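PDB 4IUS: GCN5-related N-acetyltransferase from Kribbella flavida, which probably transfers acyl groups, most likely acetyl from acetyl-CoA, to an acceptor substrate, in the manner of GNAT-family acetyltransferases. Local coordinates for residues A[36-41]-A[73-78]; A[96-101]-A[250-255]; A[28-33]-A[60-65]; A[32-37]-A[67-72]. The protein carries 1 engineered substitution. All coordinates share one frame; numbering follows the deposited sequence.

Interaction 1 (A[36-41]-A[73-78]). Engineered in segment 73-78: Asp74 (natural residue Gly).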
# COMPACT_ATOMS: atom_id res chain seq x y z
N ASP A 36 11.52 3.15 13.27
CA ASP A 36 11.90 3.93 14.45
C ASP A 36 10.69 4.28 15.34
O ASP A 36 10.77 4.23 16.55
CB ASP A 36 12.66 5.21 14.05
CG ASP A 36 14.09 4.94 13.52
OD1 ASP A 36 14.59 3.81 13.62
OD2 ASP A 36 14.71 5.89 13.02
N GLU A 37 9.59 4.67 14.70
CA GLU A 37 8.37 5.04 15.43
C GLU A 37 7.59 3.81 15.89
O GLU A 37 7.67 2.77 15.29
CB GLU A 37 7.46 5.90 14.56
CG GLU A 37 8.07 7.22 14.10
CD GLU A 37 7.11 8.08 13.25
OE1 GLU A 37 5.96 7.66 13.01
OE2 GLU A 37 7.52 9.17 12.82
N ASP A 38 6.83 3.96 16.98
CA ASP A 38 6.02 2.85 17.53
C ASP A 38 4.65 2.71 16.93
O ASP A 38 3.96 1.76 17.26
CB ASP A 38 5.91 2.96 19.04
CG ASP A 38 7.24 2.83 19.73
OD1 ASP A 38 7.93 1.77 19.59
OD2 ASP A 38 7.59 3.78 20.46
N VAL A 39 4.26 3.59 16.00
CA VAL A 39 2.95 3.49 15.37
C VAL A 39 2.79 2.06 14.83
O VAL A 39 3.65 1.59 14.05
CB VAL A 39 2.81 4.50 14.26
CG1 VAL A 39 1.50 4.31 13.51
CG2 VAL A 39 2.89 5.94 14.82
N TRP A 40 1.73 1.38 15.24
CA TRP A 40 1.77 -0.09 15.13
C TRP A 40 1.97 -0.59 13.70
O TRP A 40 2.77 -1.49 13.45
CB TRP A 40 0.53 -0.71 15.75
CG TRP A 40 -0.75 -0.48 15.03
CD1 TRP A 40 -1.68 0.52 15.26
CD2 TRP A 40 -1.29 -1.29 13.95
NE1 TRP A 40 -2.74 0.39 14.40
CE2 TRP A 40 -2.55 -0.69 13.57
CE3 TRP A 40 -0.86 -2.43 13.27
CZ2 TRP A 40 -3.35 -1.23 12.53
CZ3 TRP A 40 -1.62 -2.93 12.23
CH2 TRP A 40 -2.86 -2.35 11.88
N PHE A 41 1.31 0.04 12.74
CA PHE A 41 1.29 -0.45 11.37
C PHE A 41 2.56 -0.13 10.62
O PHE A 41 2.74 -0.64 9.50
CB PHE A 41 0.05 -0.01 10.61
CG PHE A 41 -0.13 1.48 10.53
CD1 PHE A 41 0.61 2.23 9.65
CD2 PHE A 41 -1.01 2.13 11.39
CE1 PHE A 41 0.47 3.61 9.61
CE2 PHE A 41 -1.17 3.49 11.35
CZ PHE A 41 -0.42 4.24 10.46
N GLU A 73 10.42 -4.43 21.69
CA GLU A 73 10.02 -3.04 21.45
C GLU A 73 8.60 -2.78 21.93
O GLU A 73 8.03 -1.71 21.65
CB GLU A 73 10.05 -2.74 19.93
CG GLU A 73 11.36 -2.93 19.21
CD GLU A 73 12.48 -2.05 19.70
OE1 GLU A 73 12.21 -0.99 20.33
OE2 GLU A 73 13.66 -2.39 19.43
N ASP A 74 7.96 -3.74 22.61
CA ASP A 74 6.54 -3.63 23.02
C ASP A 74 5.60 -3.43 21.84
O ASP A 74 4.58 -2.79 21.93
CB ASP A 74 6.33 -2.52 24.09
CG ASP A 74 6.49 -3.01 25.51
OD1 ASP A 74 6.10 -4.16 25.83
OD2 ASP A 74 7.08 -2.25 26.31
N ARG A 75 5.98 -4.01 20.69
CA ARG A 75 5.19 -3.91 19.49
C ARG A 75 4.46 -5.20 19.15
O ARG A 75 4.99 -6.31 19.36
CB ARG A 75 6.05 -3.48 18.34
CG ARG A 75 6.52 -2.07 18.52
CD ARG A 75 7.37 -1.61 17.37
NE ARG A 75 8.06 -0.36 17.70
CZ ARG A 75 8.98 0.16 16.93
NH1 ARG A 75 9.26 -0.40 15.75
NH2 ARG A 75 9.62 1.24 17.32
N TRP A 76 3.29 -5.03 18.59
CA TRP A 76 2.46 -6.14 18.14
C TRP A 76 2.73 -6.49 16.69
O TRP A 76 2.84 -5.61 15.85
CB TRP A 76 1.01 -5.75 18.35
CG TRP A 76 -0.00 -6.71 17.83
CD1 TRP A 76 -0.47 -7.85 18.44
CD2 TRP A 76 -0.72 -6.61 16.58
NE1 TRP A 76 -1.41 -8.45 17.66
CE2 TRP A 76 -1.60 -7.74 16.53
CE3 TRP A 76 -0.72 -5.71 15.53
CZ2 TRP A 76 -2.45 -7.97 15.46
CZ3 TRP A 76 -1.61 -5.91 14.48
CH2 TRP A 76 -2.46 -7.03 14.45
N LEU A 77 2.79 -7.78 16.41
CA LEU A 77 3.12 -8.26 15.06
C LEU A 77 1.90 -8.47 14.16
O LEU A 77 0.92 -9.09 14.53
CB LEU A 77 3.85 -9.58 15.18
CG LEU A 77 4.31 -10.21 13.86
CD1 LEU A 77 5.36 -9.36 13.20
CD2 LEU A 77 4.85 -11.60 14.15
N SER A 78 1.98 -7.91 12.96
CA SER A 78 1.12 -8.23 11.82
C SER A 78 2.01 -8.58 10.68
O SER A 78 3.20 -8.30 10.69
CB SER A 78 0.20 -7.06 11.43
OG SER A 78 0.90 -5.92 11.12
O HOH W 1 10.19 0.89 21.25
O HOH W 2 3.78 -2.93 15.66
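Asp38 OD1 is gripped by two nitrogens of one guanidinium group: Arg75 NE and Arg75 NH2 both lie 2.9 Å from it, forming a side-on salt bridge that converges on a single oxygen. NE uses the anti lone pair of OD1, whereas NH2 meets the same oxygen from above the carboxylate plane, in keeping with the 75° between the two flat groups. The run of Arg75 from CG to NE is extended (chi2 -179°) and carries its charge across to the 36-41 turn. There NH2 also makes a weak hydrogen bond to Asp36 O, the carbonyl oxygen of Glu37 sits over one guanidinium face, and NH1 bonds to His35 O. Arginine suits this place, since a planar donor with several N-H groups can serve a carboxylate and the carbonyls of a turn together. A water lies within hydrogen-bonding distance of both Asp38 OD1 and Glu73 OE1, and probably eases the repulsion between these two acids. A second water, 2.8 Å from Trp40 O and 2.8 Å from Trp76 O, bridges the two backbones.

Farther along, the contact turns aromatic. Trp76 directs its edge toward the face of Trp40 in an offset edge-to-face pair with planes at 70°, and Trp40 CZ3 comes within 3.7 Å of Trp76 CZ3. His256 stacks on Trp40. Asp74, an engineered residue with positive phi, is the C-prime residue of the Schellman motif that ends helix 59-71; directly after this helix C-cap, the chain crosses to the turn of the hairpin joining strands 30-35 and 44-47.

Interaction 2 (A[96-101]-A[250-255])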
# COMPACT_ATOMS: atom_id res chain seq x y z
N HIS A 96 0.66 -21.49 13.12
CA HIS A 96 1.55 -21.09 14.21
C HIS A 96 1.12 -19.80 14.88
O HIS A 96 1.91 -19.08 15.49
CB HIS A 96 2.99 -21.12 13.73
CG HIS A 96 3.39 -22.50 13.31
ND1 HIS A 96 3.51 -23.52 14.21
CD2 HIS A 96 3.57 -23.06 12.05
CE1 HIS A 96 3.72 -24.66 13.54
NE2 HIS A 96 3.78 -24.39 12.22
N GLY A 97 -0.19 -19.54 14.86
CA GLY A 97 -0.84 -18.59 15.78
C GLY A 97 -1.36 -17.29 15.20
O GLY A 97 -2.01 -16.55 15.92
N MSE A 98 -1.07 -16.98 13.97
CA MSE A 98 -1.61 -15.80 13.35
C MSE A 98 -3.05 -16.02 12.89
O MSE A 98 -3.51 -17.16 12.75
CB MSE A 98 -0.73 -15.32 12.21
CG MSE A 98 0.69 -15.06 12.64
SE MSE A 98 1.69 -13.89 11.43
CE MSE A 98 1.11 -12.17 12.08
N THR A 99 -3.74 -14.91 12.59
CA THR A 99 -5.11 -14.94 12.09
C THR A 99 -5.17 -14.12 10.79
O THR A 99 -4.70 -12.99 10.76
CB THR A 99 -6.08 -14.29 13.10
OG1 THR A 99 -6.03 -15.05 14.31
CG2 THR A 99 -7.52 -14.28 12.57
N ILE A 100 -5.75 -14.68 9.74
CA ILE A 100 -6.01 -13.92 8.53
C ILE A 100 -7.25 -13.06 8.77
O ILE A 100 -8.34 -13.58 9.01
CB ILE A 100 -6.18 -14.84 7.29
CG1 ILE A 100 -4.89 -15.59 6.97
CG2 ILE A 100 -6.66 -14.01 6.10
CD1 ILE A 100 -5.04 -16.73 5.99
N VAL A 101 -7.05 -11.75 8.72
CA VAL A 101 -8.13 -10.79 8.87
C VAL A 101 -8.80 -10.45 7.54
O VAL A 101 -9.99 -10.19 7.50
CB VAL A 101 -7.56 -9.55 9.58
CG1 VAL A 101 -8.53 -8.39 9.59
CG2 VAL A 101 -7.21 -9.94 11.02
N LEU A 250 -2.49 -10.57 8.04
CA LEU A 250 -2.52 -11.42 9.22
C LEU A 250 -2.13 -10.65 10.47
O LEU A 250 -1.27 -9.77 10.42
CB LEU A 250 -1.52 -12.59 9.08
CG LEU A 250 -1.67 -13.46 7.83
CD1 LEU A 250 -0.70 -13.09 6.69
CD2 LEU A 250 -1.50 -14.93 8.23
N GLY A 251 -2.74 -11.01 11.59
CA GLY A 251 -2.34 -10.46 12.85
C GLY A 251 -2.09 -11.50 13.93
O GLY A 251 -2.70 -12.56 13.94
N ASP A 252 -1.22 -11.18 14.87
CA ASP A 252 -1.02 -11.97 16.07
C ASP A 252 -2.20 -11.77 17.02
O ASP A 252 -3.03 -10.86 16.89
CB ASP A 252 0.28 -11.61 16.77
CG ASP A 252 1.38 -12.58 16.51
OD1 ASP A 252 1.26 -13.47 15.66
OD2 ASP A 252 2.44 -12.41 17.16
N PRO A 253 -2.27 -12.61 18.06
CA PRO A 253 -3.33 -12.45 19.05
C PRO A 253 -3.22 -11.11 19.78
O PRO A 253 -2.13 -10.55 19.93
CB PRO A 253 -3.09 -13.62 20.02
CG PRO A 253 -2.37 -14.62 19.22
CD PRO A 253 -1.49 -13.83 18.29
N GLY A 254 -4.35 -10.64 20.29
CA GLY A 254 -4.40 -9.47 21.12
C GLY A 254 -3.91 -8.21 20.43
O GLY A 254 -4.13 -8.04 19.23
N GLY A 255 -3.31 -7.31 21.19
CA GLY A 255 -2.73 -6.11 20.61
C GLY A 255 -3.70 -5.41 19.69
O GLY A 255 -4.83 -5.13 20.09
O HOH W 3 -3.89 -14.40 15.87
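Thr99 and Gly251 form an antiparallel hydrogen-bonded pair, with Thr99 N 2.9 Å from Gly251 O and Gly251 N 2.9 Å from Thr99 O. The next pair, Ile100 with Leu250, is non-hydrogen-bonded, and here Leu250 CA approaches Thr99 O at 3.1 Å in a CA-H...O contact. A water extends the polar pattern beyond the strand end: it donates to Gly97 O and Gly251 O and accepts from Thr99 OG1, a role for which a small hydroxyl side chain is well suited.

Apolar contacts gather beside this ladder. Ile100 CG1 lies alongside Leu250 CD2 at 3.7 Å, both side chains pointing the same way. Selenomethionine Met98 crosses Leu250 at about a right angle; its bend at chi3 (83°) turns the methyl CE back over the 250-251 backbone, 4.0 Å from Leu250 CB. Met98 CG also passes 3.5 Å from Asp252 OD1, an oxygen whose charge is met by a salt bridge to Arg67.

Gly97 has positive phi and is the C-prime residue of a Schellman motif closing helix 89-95. The chain thus passes from a capped helix directly into strand 99-109, paired antiparallel with strand 242-251 in the mixed sheet.

Interaction 3 (A[28-33]-A[60-65])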
# COMPACT_ATOMS: atom_id res chain seq x y z
N GLY A 28 14.75 -17.02 7.98
CA GLY A 28 14.24 -17.96 7.00
C GLY A 28 13.33 -17.29 5.98
O GLY A 28 13.75 -16.33 5.35
N PRO A 29 12.10 -17.78 5.82
CA PRO A 29 11.27 -17.21 4.79
C PRO A 29 10.56 -15.94 5.18
O PRO A 29 9.80 -15.42 4.37
CB PRO A 29 10.26 -18.31 4.53
CG PRO A 29 10.09 -18.94 5.87
CD PRO A 29 11.45 -18.94 6.47
N LEU A 30 10.79 -15.43 6.39
CA LEU A 30 10.11 -14.21 6.85
C LEU A 30 11.14 -13.12 7.15
O LEU A 30 12.27 -13.42 7.55
CB LEU A 30 9.35 -14.48 8.15
CG LEU A 30 8.31 -15.58 8.08
CD1 LEU A 30 7.75 -15.81 9.47
CD2 LEU A 30 7.26 -15.24 7.07
N VAL A 31 10.70 -11.87 7.03
CA VAL A 31 11.51 -10.76 7.51
C VAL A 31 10.62 -9.83 8.30
O VAL A 31 9.58 -9.36 7.83
CB VAL A 31 12.28 -10.01 6.40
CG1 VAL A 31 11.39 -9.49 5.28
CG2 VAL A 31 13.17 -8.91 7.00
N GLY A 32 11.04 -9.57 9.53
CA GLY A 32 10.39 -8.55 10.36
C GLY A 32 11.01 -7.20 10.08
O GLY A 32 12.21 -7.08 9.90
N LEU A 33 10.18 -6.20 10.03
CA LEU A 33 10.58 -4.84 9.63
C LEU A 33 10.12 -3.88 10.73
O LEU A 33 8.92 -3.71 10.97
CB LEU A 33 9.97 -4.49 8.31
CG LEU A 33 10.37 -5.39 7.14
CD1 LEU A 33 9.42 -5.17 5.94
CD2 LEU A 33 11.84 -5.23 6.74
N PRO A 60 7.93 -22.06 12.34
CA PRO A 60 7.76 -21.81 13.78
C PRO A 60 8.93 -21.03 14.40
O PRO A 60 8.72 -20.02 15.07
CB PRO A 60 7.66 -23.21 14.36
CG PRO A 60 7.06 -24.01 13.25
CD PRO A 60 7.66 -23.47 11.98
N TRP A 61 10.15 -21.44 14.13
CA TRP A 61 11.33 -20.73 14.61
C TRP A 61 11.39 -19.32 14.03
O TRP A 61 11.74 -18.38 14.73
CB TRP A 61 12.57 -21.54 14.22
CG TRP A 61 13.82 -20.71 14.21
CD1 TRP A 61 14.63 -20.35 15.29
CD2 TRP A 61 14.36 -20.02 13.08
NE1 TRP A 61 15.63 -19.53 14.85
CE2 TRP A 61 15.49 -19.28 13.54
CE3 TRP A 61 14.01 -19.95 11.74
CZ2 TRP A 61 16.22 -18.48 12.69
CZ3 TRP A 61 14.75 -19.15 10.90
CH2 TRP A 61 15.84 -18.44 11.37
N ALA A 62 11.07 -19.17 12.76
CA ALA A 62 11.13 -17.84 12.15
C ALA A 62 10.16 -16.87 12.83
O ALA A 62 10.48 -15.71 13.11
CB ALA A 62 10.84 -17.96 10.64
N LEU A 63 8.93 -17.32 13.01
CA LEU A 63 7.93 -16.52 13.63
C LEU A 63 8.30 -16.17 15.07
O LEU A 63 8.08 -15.05 15.50
CB LEU A 63 6.58 -17.22 13.46
CG LEU A 63 5.35 -16.48 13.91
CD1 LEU A 63 5.20 -15.14 13.20
CD2 LEU A 63 4.14 -17.32 13.62
N GLU A 64 8.80 -17.14 15.83
CA GLU A 64 9.20 -16.81 17.18
C GLU A 64 10.35 -15.85 17.23
O GLU A 64 10.38 -14.98 18.10
CB GLU A 64 9.52 -18.08 17.94
CG GLU A 64 8.33 -18.99 18.16
CD GLU A 64 7.20 -18.27 18.87
OE1 GLU A 64 7.50 -17.58 19.86
OE2 GLU A 64 6.04 -18.33 18.41
N THR A 65 11.28 -15.95 16.29
CA THR A 65 12.39 -15.03 16.21
C THR A 65 11.89 -13.58 15.99
O THR A 65 12.32 -12.63 16.64
CB THR A 65 13.36 -15.44 15.10
OG1 THR A 65 13.89 -16.74 15.41
CG2 THR A 65 14.50 -14.45 14.92
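Ala62 CB is the small bump at the middle of this contact, and Leu30 reaches out from the strand to meet it. One branch of the leucine does the work: Leu30 CD1 lies 3.9 Å from Ala62 CB and 4.0 Å from Leu63 N, so the methyl rests against the helix surface where these two residues join. With CG beside the backbone N (chi1 -58°) and chi2 at 175°, the branch is carried outward to the helix. Alanine suits the spot because its single methyl lets the larger leucine come close to the helix backbone. Leu63 borders the same methyl more loosely, its CB 4.4 Å from Leu30 CD1. Seen from Ala62 CB, Pro29 CD stands at about a right angle to the leucine methyl, 4.3 Å away.

At the chain turn, Gly28 meets the indole of Trp61 edge-on: Gly28 N is 3.6 Å from Trp61 CZ3, near the ring plane. Glycine fits here twice over, for its positive phi is easily adopted without a side chain, and a CB would press tightly on CZ3. Thr65 OG1 lies over one face of the indole, offset toward its rim, while hydrogen-bonding to Trp61 O at 2.8 Å.

The contact joins helix 59-71 to one face of the three-stranded antiparallel sheet, at the start of its central strand, 30-35. Val31 and Leu33 pack instead against helix 6-19, placing the strand between the two helices.

Interaction 4 (A[32-37]-A[67-72]); sequences GLLHDE and RKAFAA
Leu34 lays one methyl almost exactly over the middle of the Phe70 ring: CD2 is 3.6 Å from the ring centroid and 9° off the ring normal, a clear CH-pi contact. The leucine adopts a common rotamer, with CG lying opposite the carbonyl carbon and the chain beyond it nearly extended, and it splits its two branches between neighbouring helix residues. While CD2 covers the ring, CD1 comes 4.2 Å from Ala69 CB, where alanine's short side chain allows the branch to lie close to the helix.

Phe70 starts out along the flank of its helix, but its torsions (chi1 -87°) swing the ring inward to the strand. Its edge then faces Gly32, with CE1 4.2 Å from Gly32 CA. Glycine is apt here, since a CB would sit too tightly against that ring carbon. Phe70 CZ also approaches Leu33 O at 3.8 Å, while the Leu33 side chain packs on helix 6-19.

Strand 32-35 and helix 67-71 run nearly parallel, 11° apart, their axes 9.2 Å from each other at closest approach. No hydrogen bond joins the two segments; their union rests on van der Waals and CH-pi contacts, consistent with cohesion supplied by shape and by the exclusion of water.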
# COMPACT_ATOMS: atom_id res chain seq x y z
N GLY A 32 11.04 -9.57 9.53
CA GLY A 32 10.39 -8.55 10.36
C GLY A 32 11.01 -7.20 10.08
O GLY A 32 12.21 -7.08 9.90
N LEU A 33 10.18 -6.20 10.03
CA LEU A 33 10.58 -4.84 9.63
C LEU A 33 10.12 -3.88 10.73
O LEU A 33 8.92 -3.71 10.97
CB LEU A 33 9.97 -4.49 8.31
CG LEU A 33 10.37 -5.39 7.14
CD1 LEU A 33 9.42 -5.17 5.94
CD2 LEU A 33 11.84 -5.23 6.74
N LEU A 34 11.09 -3.28 11.41
CA LEU A 34 10.82 -2.43 12.60
C LEU A 34 11.18 -0.97 12.27
O LEU A 34 12.32 -0.64 11.95
CB LEU A 34 11.61 -2.95 13.82
CG LEU A 34 11.06 -4.25 14.43
CD1 LEU A 34 12.07 -5.04 15.27
CD2 LEU A 34 9.80 -4.00 15.24
N HIS A 35 10.19 -0.10 12.40
CA HIS A 35 10.36 1.33 12.17
C HIS A 35 10.92 1.98 13.41
O HIS A 35 10.83 1.42 14.51
CB HIS A 35 9.00 1.88 11.84
CG HIS A 35 9.02 3.21 11.17
ND1 HIS A 35 9.10 4.40 11.85
CD2 HIS A 35 9.01 3.51 9.83
CE1 HIS A 35 9.12 5.40 10.94
NE2 HIS A 35 9.06 4.87 9.72
N ASP A 36 11.52 3.15 13.27
CA ASP A 36 11.90 3.93 14.45
C ASP A 36 10.69 4.28 15.34
O ASP A 36 10.77 4.23 16.55
CB ASP A 36 12.66 5.21 14.05
CG ASP A 36 14.09 4.94 13.52
OD1 ASP A 36 14.59 3.81 13.62
OD2 ASP A 36 14.71 5.89 13.02
N GLU A 37 9.59 4.67 14.70
CA GLU A 37 8.37 5.04 15.43
C GLU A 37 7.59 3.81 15.89
O GLU A 37 7.67 2.77 15.29
CB GLU A 37 7.46 5.90 14.56
CG GLU A 37 8.07 7.22 14.10
CD GLU A 37 7.11 8.08 13.25
OE1 GLU A 37 5.96 7.66 13.01
OE2 GLU A 37 7.52 9.17 12.82
N ARG A 67 8.72 -12.51 16.48
CA ARG A 67 7.90 -12.13 17.64
C ARG A 67 8.79 -11.62 18.77
O ARG A 67 8.42 -10.65 19.44
CB ARG A 67 7.05 -13.29 18.14
CG ARG A 67 5.86 -13.57 17.26
CD ARG A 67 5.14 -14.85 17.67
NE ARG A 67 3.89 -14.99 16.96
CZ ARG A 67 3.28 -16.13 16.66
NH1 ARG A 67 3.84 -17.30 16.96
NH2 ARG A 67 2.15 -16.09 16.00
N LYS A 68 9.93 -12.28 19.01
CA LYS A 68 10.86 -11.84 20.07
C LYS A 68 11.34 -10.42 19.82
O LYS A 68 11.44 -9.59 20.72
CB LYS A 68 12.07 -12.81 20.14
CG LYS A 68 13.08 -12.53 21.26
CD LYS A 68 14.01 -13.73 21.55
CE LYS A 68 15.06 -14.01 20.45
NZ LYS A 68 15.94 -15.18 20.81
N ALA A 69 11.70 -10.14 18.58
CA ALA A 69 12.20 -8.83 18.19
C ALA A 69 11.14 -7.76 18.37
O ALA A 69 11.43 -6.67 18.85
CB ALA A 69 12.73 -8.86 16.78
N PHE A 70 9.89 -8.06 18.02
CA PHE A 70 8.80 -7.13 18.20
C PHE A 70 8.53 -6.93 19.68
O PHE A 70 8.29 -5.81 20.14
CB PHE A 70 7.55 -7.62 17.46
CG PHE A 70 7.48 -7.20 16.02
CD1 PHE A 70 8.48 -7.56 15.11
CD2 PHE A 70 6.49 -6.38 15.59
CE1 PHE A 70 8.46 -7.12 13.79
CE2 PHE A 70 6.45 -5.92 14.28
CZ PHE A 70 7.45 -6.29 13.36
N ALA A 71 8.47 -8.01 20.45
CA ALA A 71 8.18 -7.93 21.89
C ALA A 71 9.21 -7.07 22.61
O ALA A 71 8.85 -6.35 23.55
CB ALA A 71 8.14 -9.32 22.48
N ALA A 72 10.46 -7.10 22.18
CA ALA A 72 11.53 -6.28 22.78
C ALA A 72 11.25 -4.80 22.66
O ALA A 72 11.80 -4.00 23.40
CB ALA A 72 12.88 -6.65 22.16

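How the interactions relate
Interactions 3 and 4 are buried and join the same elements, strand 30-35 and helix 59-71, at successive levels; both are apolar, without hydrogen bonds between their segments. Interaction 1 lies just past the ends of these elements, at the surface, where a salt bridge, bridging waters and paired indoles replace the apolar core. Its centre is only about 6 Å from that of interaction 4, and Arg75 touches both. Interaction 2, partly buried, belongs to the larger mixed sheet and relies on backbone pairing. Arg67 ties helix 59-71 to it through Asp252 and His96 O, while Leu77 O and Asp252 N link the backbones of interactions 1 and 2.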